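Local coordinates for TarM (Staphylococcus aureus subsp. aureus 21178, PDB 4X7R), which is a glycosyltransferase-family protein of the GT-B clan that also carries a large antiparallel beta-sheet, at residues Thr116-Ala121 with Lys136-Ile141; Lys319-Ile324 with Gln455-Asp460; Leu336-Glu341 with His444-Met449. The protein carries 1 engineered substitution. All blocks are in the same frame, centred on the assembly; numbering follows the deposited sequence.

How the contacts relate
From the N terminus, contact 1 comes first. It closes a short loop that is almost entirely strand, where 119-126 and 139-147 flank strand 129-136 in the antiparallel sheet. Further along the chain, strand 320-324 opens contact 2. Helix 333-346 follows and opens contact 3. Both loops return to helix 446-457: contact 3 closes near its start and contact 2 at its end, so contact 3 is nested inside contact 2. Their centres are 14 Å apart, and His-323 packs on Leu-336 between them. Contact 1 lies remote from both, with centres 62 Å from contact 2 and 57 Å from contact 3.

Contact 1 of 3, residues Thr116-Ala121 with Lys136-Ile141; sequences TRTYIA and KDNKRI. Engineered in segment 116-121: Arg-117 (natural residue Gly).
Asn-138 reaches across to Thr-118 and Tyr-119 from a turn closed by two backbone bonds. Lys-136 N gives to Lys-139 O at 2.8 Å, and Lys-139 N gives back to Lys-136 O at 3.1 Å. Asp-137 and Asn-138 form the corner, both with positive phi. The amide of Asn-138 spans two neighbours. Its OD1 lies 3.4 Å from Thr-118 OG1, and the two side chains run alongside in opposing senses. Thr-118 turns its hydroxyl away from its own backbone N (chi1 -154°), which brings OG1 to the amide. The other end of the amide, ND2, comes within 4.1 Å of CD2 of Tyr-119. Ring and amide planes are 47° apart, an oblique approach. Outside the two segments, the Tyr-119 ring stacks on Phe-135 of the intervening strand and also meets Phe-112. Next to Tyr-119, a classic beta bulge sets Ile-120 and Ala-121 opposite the single residue Tyr-111. The contact lies at the surface, about 40 Å from the centre of the chain. It sets a two-residue beta-hairpin with a type I' turn beside the start of strand 119-126, within the meandering antiparallel sheet, where 119-126, 129-136 and 139-147 are successive inner strands.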
loop_
_atom_site.group_PDB
_atom_site.type_symbol
_atom_site.label_atom_id
_atom_site.label_comp_id
_atom_site.label_asym_id
_atom_site.label_seq_id
_atom_site.Cartn_x
_atom_site.Cartn_y
_atom_site.Cartn_z
ATOM N N THR A 116 12.438 -47.492 -1.631
ATOM C CA THR A 116 13.293 -46.759 -2.584
ATOM C C THR A 116 14.491 -46.020 -1.947
ATOM O O THR A 116 15.401 -45.589 -2.667
ATOM C CB THR A 116 12.481 -45.944 -3.626
ATOM O OG1 THR A 116 13.379 -45.341 -4.562
ATOM C CG2 THR A 116 11.615 -44.864 -3.008
ATOM N N ARG A 117 14.484 -45.875 -0.599
ATOM C CA ARG A 117 15.511 -45.198 0.211
ATOM C C ARG A 117 15.651 -43.700 -0.096
ATOM O O ARG A 117 16.468 -43.023 0.537
ATOM C CB ARG A 117 16.873 -45.914 0.137
ATOM C CG ARG A 117 16.848 -47.383 0.556
ATOM C CD ARG A 117 17.983 -47.784 1.494
ATOM N NE ARG A 117 19.236 -47.051 1.271
ATOM C CZ ARG A 117 20.152 -47.369 0.360
ATOM N NH1 ARG A 117 19.960 -48.400 -0.455
ATOM N NH2 ARG A 117 21.258 -46.647 0.245
ATOM N N THR A 118 14.831 -43.176 -1.035
ATOM C CA THR A 118 14.882 -41.780 -1.456
ATOM C C THR A 118 13.988 -40.802 -0.684
ATOM O O THR A 118 12.943 -41.177 -0.148
ATOM C CB THR A 118 14.800 -41.649 -2.989
ATOM O OG1 THR A 118 15.442 -40.431 -3.381
ATOM C CG2 THR A 118 13.362 -41.693 -3.521
ATOM N N TYR A 119 14.423 -39.537 -0.673
ATOM C CA TYR A 119 13.810 -38.352 -0.084
ATOM C C TYR A 119 12.444 -38.087 -0.765
ATOM O O TYR A 119 12.403 -37.797 -1.963
ATOM C CB TYR A 119 14.789 -37.195 -0.326
ATOM C CG TYR A 119 14.481 -35.858 0.305
ATOM C CD1 TYR A 119 13.737 -35.769 1.480
ATOM C CD2 TYR A 119 15.035 -34.686 -0.205
ATOM C CE1 TYR A 119 13.491 -34.537 2.086
ATOM C CE2 TYR A 119 14.813 -33.454 0.405
ATOM C CZ TYR A 119 14.042 -33.383 1.551
ATOM O OH TYR A 119 13.842 -32.162 2.146
ATOM N N ILE A 120 11.340 -38.254 -0.008
ATOM C CA ILE A 120 9.948 -38.091 -0.460
ATOM C C ILE A 120 9.429 -36.674 -0.168
ATOM O O ILE A 120 8.951 -35.988 -1.080
ATOM C CB ILE A 120 9.013 -39.195 0.159
ATOM C CG1 ILE A 120 9.495 -40.641 -0.126
ATOM C CG2 ILE A 120 7.537 -39.006 -0.211
ATOM C CD1 ILE A 120 9.737 -41.049 -1.649
ATOM N N ALA A 121 9.486 -36.253 1.108
ATOM C CA ALA A 121 8.964 -34.946 1.477
ATOM C C ALA A 121 9.726 -34.180 2.531
ATOM O O ALA A 121 10.468 -34.743 3.327
ATOM C CB ALA A 121 7.494 -35.056 1.873
ATOM N N LYS A 136 11.151 -35.911 -6.134
ATOM C CA LYS A 136 11.296 -37.021 -7.084
ATOM C C LYS A 136 12.722 -36.938 -7.615
ATOM O O LYS A 136 13.135 -35.893 -8.137
ATOM C CB LYS A 136 10.243 -36.984 -8.208
ATOM C CG LYS A 136 10.253 -38.227 -9.091
ATOM C CD LYS A 136 9.140 -38.209 -10.127
ATOM C CE LYS A 136 9.176 -39.447 -10.991
ATOM N NZ LYS A 136 8.107 -39.427 -12.023
ATOM N N ASP A 137 13.496 -38.020 -7.384
ATOM C CA ASP A 137 14.903 -38.154 -7.744
ATOM C C ASP A 137 15.734 -36.980 -7.199
ATOM O O ASP A 137 16.486 -36.337 -7.932
ATOM C CB ASP A 137 15.086 -38.469 -9.249
ATOM C CG ASP A 137 14.850 -39.945 -9.583
ATOM O OD1 ASP A 137 13.685 -40.411 -9.465
ATOM O OD2 ASP A 137 15.838 -40.647 -9.916
ATOM N N ASN A 138 15.526 -36.692 -5.887
ATOM C CA ASN A 138 16.159 -35.636 -5.083
ATOM C C ASN A 138 15.934 -34.206 -5.589
ATOM O O ASN A 138 16.685 -33.279 -5.239
ATOM C CB ASN A 138 17.634 -35.957 -4.802
ATOM C CG ASN A 138 17.842 -36.572 -3.446
ATOM O OD1 ASN A 138 17.620 -37.778 -3.237
ATOM N ND2 ASN A 138 18.232 -35.734 -2.486
ATOM N N LYS A 139 14.854 -34.026 -6.377
ATOM C CA LYS A 139 14.442 -32.749 -6.959
ATOM C C LYS A 139 13.008 -32.425 -6.498
ATOM O O LYS A 139 12.123 -33.284 -6.591
ATOM C CB LYS A 139 14.525 -32.848 -8.499
ATOM C CG LYS A 139 13.968 -31.639 -9.264
ATOM C CD LYS A 139 12.805 -32.018 -10.192
ATOM C CE LYS A 139 12.141 -30.789 -10.772
ATOM N NZ LYS A 139 10.900 -31.125 -11.522
ATOM N N ARG A 140 12.791 -31.194 -6.003
ATOM C CA ARG A 140 11.474 -30.719 -5.562
ATOM C C ARG A 140 10.522 -30.597 -6.758
ATOM O O ARG A 140 10.764 -29.793 -7.662
ATOM C CB ARG A 140 11.569 -29.384 -4.780
ATOM C CG ARG A 140 10.195 -28.805 -4.406
ATOM C CD ARG A 140 10.274 -27.668 -3.409
ATOM N NE ARG A 140 10.853 -26.445 -3.967
ATOM C CZ ARG A 140 10.849 -25.270 -3.352
ATOM N NH1 ARG A 140 10.276 -25.137 -2.160
ATOM N NH2 ARG A 140 11.391 -24.211 -3.931
ATOM N N ILE A 141 9.457 -31.401 -6.759
ATOM C CA ILE A 141 8.459 -31.361 -7.834
ATOM C C ILE A 141 7.283 -30.428 -7.485
ATOM O O ILE A 141 6.824 -29.644 -8.330
ATOM C CB ILE A 141 8.040 -32.785 -8.298
ATOM C CG1 ILE A 141 7.508 -33.649 -7.129
ATOM C CG2 ILE A 141 9.228 -33.478 -9.006
ATOM C CD1 ILE A 141 6.741 -34.896 -7.521
#

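Contact 2 of 3, residues Lys319-Ile324 with Gln455-Asp460; sequences KIVGHI and QLVNND. With UDP (uridine-5'-diphosphate), chain E.
Lys-319 NZ gives a hydrogen bond of 2.7 Å to Asn-458 OD1. The C=O...N angle is 142°, with the nitrogen tilted 25° from the carbonyl plane. The lysine is extended beyond CG, and on its way it crosses Val-457 at about a right angle. Its CG lies 3.5 Å from the backbone O of Val-457. Deeper in, Val-321 CG2 meets Val-457 CG1 at 3.8 Å, a buried apolar contact. In the next shell, Asp-347 ties the polar end together. Its OD2 makes a salt bridge with Lys-319 NZ and also accepts from Asn-458 ND2. Asn-458 ND2 also gives to Leu-454 O, so both ends of the amide are held, which supports the modelled flip. Further along, Asn-458 leaves helical geometry at the end of helix 446-457, and Asn-459 is the N-cap of helix 460-477. Strand 320-324 runs on to the bound UDP. There Ile-324 CG2 rests over the face of the uracil, 3.5 Å from UDP C4. A helix packed on a parallel sheet, its C-terminal end by the start of a strand and the nucleotide at that strand's C-terminal end, is the arrangement of the Rossmann-like C-terminal domain of GT-B proteins.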
loop_
_atom_site.group_PDB
_atom_site.type_symbol
_atom_site.label_atom_id
_atom_site.label_comp_id
_atom_site.label_asym_id
_atom_site.label_seq_id
_atom_site.Cartn_x
_atom_site.Cartn_y
_atom_site.Cartn_z
ATOM N N LYS A 319 11.229 18.458 23.829
ATOM C CA LYS A 319 11.909 18.477 22.535
ATOM C C LYS A 319 11.814 17.121 21.817
ATOM O O LYS A 319 12.773 16.346 21.782
ATOM C CB LYS A 319 13.362 18.955 22.690
ATOM C CG LYS A 319 13.495 20.335 23.312
ATOM C CD LYS A 319 14.852 20.508 23.950
ATOM C CE LYS A 319 14.957 21.846 24.619
ATOM N NZ LYS A 319 16.372 22.266 24.758
ATOM N N ILE A 320 10.632 16.832 21.261
ATOM C CA ILE A 320 10.395 15.597 20.528
ATOM C C ILE A 320 10.088 15.957 19.079
ATOM O O ILE A 320 9.118 16.675 18.809
ATOM C CB ILE A 320 9.282 14.702 21.163
ATOM C CG1 ILE A 320 9.348 14.617 22.717
ATOM C CG2 ILE A 320 9.184 13.324 20.485
ATOM C CD1 ILE A 320 10.542 13.919 23.336
ATOM N N VAL A 321 10.934 15.478 18.155
ATOM C CA VAL A 321 10.754 15.683 16.718
ATOM C C VAL A 321 10.246 14.360 16.165
ATOM O O VAL A 321 10.879 13.322 16.369
ATOM C CB VAL A 321 12.035 16.187 16.000
ATOM C CG1 VAL A 321 11.825 16.266 14.493
ATOM C CG2 VAL A 321 12.470 17.540 16.542
ATOM N N GLY A 322 9.093 14.399 15.519
ATOM C CA GLY A 322 8.479 13.198 14.968
ATOM C C GLY A 322 8.611 13.033 13.472
ATOM O O GLY A 322 8.800 14.011 12.743
ATOM N N HIS A 323 8.503 11.775 13.011
ATOM C CA HIS A 323 8.543 11.397 11.602
ATOM C C HIS A 323 7.791 10.077 11.459
ATOM O O HIS A 323 8.236 9.063 11.992
ATOM C CB HIS A 323 9.988 11.289 11.087
ATOM C CG HIS A 323 10.091 11.059 9.613
ATOM N ND1 HIS A 323 10.416 12.078 8.748
ATOM C CD2 HIS A 323 9.935 9.921 8.903
ATOM C CE1 HIS A 323 10.411 11.538 7.540
ATOM N NE2 HIS A 323 10.120 10.244 7.586
ATOM N N ILE A 324 6.622 10.108 10.785
ATOM C CA ILE A 324 5.759 8.943 10.561
ATOM C C ILE A 324 5.623 8.714 9.060
ATOM O O ILE A 324 4.960 9.507 8.388
ATOM C CB ILE A 324 4.355 9.097 11.241
ATOM C CG1 ILE A 324 4.448 9.459 12.746
ATOM C CG2 ILE A 324 3.512 7.836 11.040
ATOM C CD1 ILE A 324 3.109 10.018 13.346
ATOM N N GLN A 455 15.404 26.311 16.489
ATOM C CA GLN A 455 14.600 27.496 16.826
ATOM C C GLN A 455 13.239 27.029 17.371
ATOM O O GLN A 455 12.839 27.435 18.457
ATOM C CB GLN A 455 14.351 28.379 15.580
ATOM C CG GLN A 455 15.553 29.156 15.054
ATOM C CD GLN A 455 15.251 29.870 13.748
ATOM O OE1 GLN A 455 14.177 30.460 13.551
ATOM N NE2 GLN A 455 16.209 29.856 12.830
ATOM N N LEU A 456 12.574 26.126 16.640
ATOM C CA LEU A 456 11.257 25.595 16.976
ATOM C C LEU A 456 11.195 24.752 18.267
ATOM O O LEU A 456 10.322 25.028 19.096
ATOM C CB LEU A 456 10.639 24.894 15.752
ATOM C CG LEU A 456 9.182 25.214 15.357
ATOM C CD1 LEU A 456 8.844 26.677 15.493
ATOM C CD2 LEU A 456 8.897 24.774 13.927
ATOM N N VAL A 457 12.128 23.775 18.470
ATOM C CA VAL A 457 12.161 22.936 19.691
ATOM C C VAL A 457 12.435 23.736 20.963
ATOM O O VAL A 457 12.036 23.298 22.044
ATOM C CB VAL A 457 13.088 21.684 19.658
ATOM C CG1 VAL A 457 12.551 20.585 18.767
ATOM C CG2 VAL A 457 14.540 22.029 19.330
ATOM N N ASN A 458 13.162 24.865 20.840
ATOM C CA ASN A 458 13.567 25.728 21.956
ATOM C C ASN A 458 12.700 26.982 22.146
ATOM O O ASN A 458 13.082 27.881 22.893
ATOM C CB ASN A 458 15.047 26.089 21.832
ATOM C CG ASN A 458 15.957 24.929 22.125
ATOM O OD1 ASN A 458 16.153 24.535 23.276
ATOM N ND2 ASN A 458 16.529 24.349 21.089
ATOM N N ASN A 459 11.527 27.028 21.499
ATOM C CA ASN A 459 10.593 28.149 21.607
ATOM C C ASN A 459 9.163 27.595 21.692
ATOM O O ASN A 459 8.565 27.244 20.668
ATOM C CB ASN A 459 10.778 29.120 20.436
ATOM C CG ASN A 459 10.162 30.475 20.632
ATOM O OD1 ASN A 459 9.059 30.619 21.162
ATOM N ND2 ASN A 459 10.836 31.497 20.139
ATOM N N ASP A 460 8.650 27.470 22.932
ATOM C CA ASP A 460 7.329 26.920 23.251
ATOM C C ASP A 460 6.177 27.712 22.637
ATOM O O ASP A 460 5.281 27.103 22.048
ATOM C CB ASP A 460 7.146 26.753 24.770
ATOM C CG ASP A 460 8.211 25.901 25.436
ATOM O OD1 ASP A 460 8.182 24.663 25.255
ATOM O OD2 ASP A 460 9.070 26.472 26.148
HETATM N N1 UDP E . 1.352 5.640 8.403
HETATM C C2 UDP E . 0.861 5.080 9.568
HETATM N N3 UDP E . 1.811 4.529 10.395
HETATM C C4 UDP E . 3.169 4.460 10.173
HETATM C C5 UDP E . 3.604 5.017 8.918
HETATM C C6 UDP E . 2.704 5.580 8.089
HETATM O O2 UDP E . -0.329 5.068 9.854
HETATM O O4 UDP E . 3.906 3.964 11.045
HETATM C "C1'" UDP E . 0.388 6.414 7.580
HETATM C "C2'" UDP E . 0.339 7.903 7.913
HETATM O "O2'" UDP E . -0.547 8.155 8.991
HETATM C "C3'" UDP E . -0.182 8.489 6.600
HETATM C "C4'" UDP E . 0.417 7.562 5.548
HETATM O "O4'" UDP E . 0.766 6.330 6.224
HETATM O "O3'" UDP E . -1.601 8.609 6.480
HETATM C "C5'" UDP E . 1.619 8.117 4.827
HETATM O "O5'" UDP E . 1.124 9.116 3.908
HETATM P PA UDP E . 2.031 10.076 2.997
HETATM O O1A UDP E . 1.171 10.719 1.978
HETATM O O2A UDP E . 2.696 11.125 3.902
HETATM O O3A UDP E . 3.130 9.202 2.311
HETATM P PB UDP E . 3.072 7.853 1.445
HETATM O O1B UDP E . 1.838 7.855 0.581
HETATM O O2B UDP E . 3.048 6.628 2.366
HETATM O O3B UDP E . 4.286 7.803 0.538
#

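Contact 3 of 3, residues Leu336-Glu341 with His444-Met449; sequences LIEVAE and HNINDM
Val-339 meets both Ile-446 and Met-449 through apolar contacts. Its two methyls straddle the methyl end of the methionine: Met-449 CE lies 3.4 Å from Val-339 CG2 and 3.5 Å from Val-339 CG1. The exact closeness is doubtful, because the modelled position of CE is uncertain. The methionine runs extended as far as its sulfur, and its end is modelled as bent toward the valine. Val-339 CG2 also packs against Ile-446 CB at 3.7 Å. At the outer side the pairing is polar against apolar. Glu-338 OE1 lies 4.0 Å from Ile-446 CD1, a loose contact. The polar bonding is within 444-449 itself. Asn-445 is the N-cap of helix 446-457: its OD1 accepts from Asp-448 N at 3.2 Å, nearly straight at 163°, with the donor well above the carbonyl plane. This cap helps to close the first turn of the helix, from which Ile-446 and Met-449 project to Val-339. Behind the contact, Leu-336 and Ala-340 pack on Phe-352 of strand 351-355. Helix 333-346 is the crossover of a right-handed beta-alpha-beta unit between strands 320-324 and 351-355, and helix 446-457 packs beside it in a Rossmann-like domain.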
loop_
_atom_site.group_PDB
_atom_site.type_symbol
_atom_site.label_atom_id
_atom_site.label_comp_id
_atom_site.label_asym_id
_atom_site.label_seq_id
_atom_site.Cartn_x
_atom_site.Cartn_y
_atom_site.Cartn_z
ATOM N N LEU A 336 17.489 12.858 7.210
ATOM C CA LEU A 336 16.907 13.122 8.525
ATOM C C LEU A 336 17.917 12.737 9.627
ATOM O O LEU A 336 18.066 13.499 10.586
ATOM C CB LEU A 336 15.556 12.390 8.699
ATOM C CG LEU A 336 14.908 12.427 10.093
ATOM C CD1 LEU A 336 14.691 13.855 10.581
ATOM C CD2 LEU A 336 13.625 11.640 10.119
ATOM N N ILE A 337 18.623 11.583 9.472
ATOM C CA ILE A 337 19.670 11.150 10.416
ATOM C C ILE A 337 20.822 12.165 10.405
ATOM O O ILE A 337 21.305 12.537 11.476
ATOM C CB ILE A 337 20.151 9.686 10.194
ATOM C CG1 ILE A 337 18.991 8.664 10.233
ATOM C CG2 ILE A 337 21.275 9.291 11.172
ATOM C CD1 ILE A 337 18.063 8.702 11.449
ATOM N N GLU A 338 21.211 12.656 9.202
ATOM C CA GLU A 338 22.250 13.684 9.038
ATOM C C GLU A 338 21.822 14.988 9.702
ATOM O O GLU A 338 22.658 15.661 10.305
ATOM C CB GLU A 338 22.586 13.919 7.559
ATOM C CG GLU A 338 23.483 12.843 6.964
ATOM C CD GLU A 338 23.725 12.925 5.468
ATOM O OE1 GLU A 338 24.003 14.036 4.958
ATOM O OE2 GLU A 338 23.669 11.863 4.807
ATOM N N VAL A 339 20.512 15.322 9.632
ATOM C CA VAL A 339 19.947 16.517 10.271
ATOM C C VAL A 339 19.951 16.333 11.795
ATOM O O VAL A 339 20.356 17.253 12.511
ATOM C CB VAL A 339 18.545 16.892 9.707
ATOM C CG1 VAL A 339 17.870 17.962 10.560
ATOM C CG2 VAL A 339 18.659 17.367 8.265
ATOM N N ALA A 340 19.537 15.130 12.272
ATOM C CA ALA A 340 19.510 14.759 13.691
ATOM C C ALA A 340 20.884 14.957 14.329
ATOM O O ALA A 340 20.971 15.589 15.381
ATOM C CB ALA A 340 19.053 13.321 13.851
ATOM N N GLU A 341 21.960 14.504 13.639
ATOM C CA GLU A 341 23.358 14.658 14.056
ATOM C C GLU A 341 23.708 16.133 14.331
ATOM O O GLU A 341 24.331 16.423 15.350
ATOM C CB GLU A 341 24.308 14.057 12.998
ATOM C CG GLU A 341 25.776 14.046 13.410
ATOM C CD GLU A 341 26.737 13.439 12.408
ATOM O OE1 GLU A 341 26.649 13.785 11.208
ATOM O OE2 GLU A 341 27.609 12.646 12.832
ATOM N N HIS A 444 17.705 19.902 0.115
ATOM C CA HIS A 444 19.057 19.416 0.452
ATOM C C HIS A 444 19.752 20.216 1.555
ATOM O O HIS A 444 20.703 19.706 2.148
ATOM C CB HIS A 444 19.976 19.267 -0.779
ATOM C CG HIS A 444 19.563 18.178 -1.717
ATOM N ND1 HIS A 444 18.881 18.456 -2.899
ATOM C CD2 HIS A 444 19.729 16.837 -1.610
ATOM C CE1 HIS A 444 18.663 17.281 -3.472
ATOM N NE2 HIS A 444 19.152 16.275 -2.734
ATOM N N ASN A 445 19.305 21.464 1.821
ATOM C CA ASN A 445 19.908 22.344 2.832
ATOM C C ASN A 445 19.694 21.813 4.267
ATOM O O ASN A 445 18.830 22.305 4.996
ATOM C CB ASN A 445 19.414 23.794 2.667
ATOM C CG ASN A 445 20.307 24.836 3.294
ATOM O OD1 ASN A 445 21.084 24.560 4.215
ATOM N ND2 ASN A 445 20.167 26.080 2.845
ATOM N N ILE A 446 20.504 20.808 4.657
ATOM C CA ILE A 446 20.462 20.159 5.973
ATOM C C ILE A 446 20.798 21.096 7.144
ATOM O O ILE A 446 20.249 20.918 8.228
ATOM C CB ILE A 446 21.229 18.801 6.012
ATOM C CG1 ILE A 446 22.758 18.970 5.782
ATOM C CG2 ILE A 446 20.605 17.799 5.024
ATOM C CD1 ILE A 446 23.632 17.777 6.224
ATOM N N ASN A 447 21.666 22.108 6.913
ATOM C CA ASN A 447 22.065 23.088 7.925
ATOM C C ASN A 447 20.933 24.047 8.279
ATOM O O ASN A 447 20.697 24.293 9.464
ATOM C CB ASN A 447 23.310 23.870 7.490
ATOM C CG ASN A 447 24.539 23.027 7.260
ATOM O OD1 ASN A 447 24.738 21.967 7.870
ATOM N ND2 ASN A 447 25.410 23.507 6.383
ATOM N N ASP A 448 20.239 24.594 7.260
ATOM C CA ASP A 448 19.099 25.485 7.493
ATOM C C ASP A 448 17.930 24.714 8.112
ATOM O O ASP A 448 17.209 25.279 8.927
ATOM C CB ASP A 448 18.662 26.226 6.220
ATOM C CG ASP A 448 17.607 27.297 6.475
ATOM O OD1 ASP A 448 17.844 28.175 7.340
ATOM O OD2 ASP A 448 16.533 27.243 5.830
ATOM N N MET A 449 17.777 23.421 7.779
ATOM C CA MET A 449 16.717 22.612 8.375
ATOM C C MET A 449 17.013 22.324 9.850
ATOM O O MET A 449 16.099 22.400 10.677
ATOM C CB MET A 449 16.483 21.321 7.607
ATOM C CG MET A 449 15.167 20.703 7.944
ATOM S SD MET A 449 14.827 19.203 7.024
ATOM C CE MET A 449 15.334 18.131 8.110
#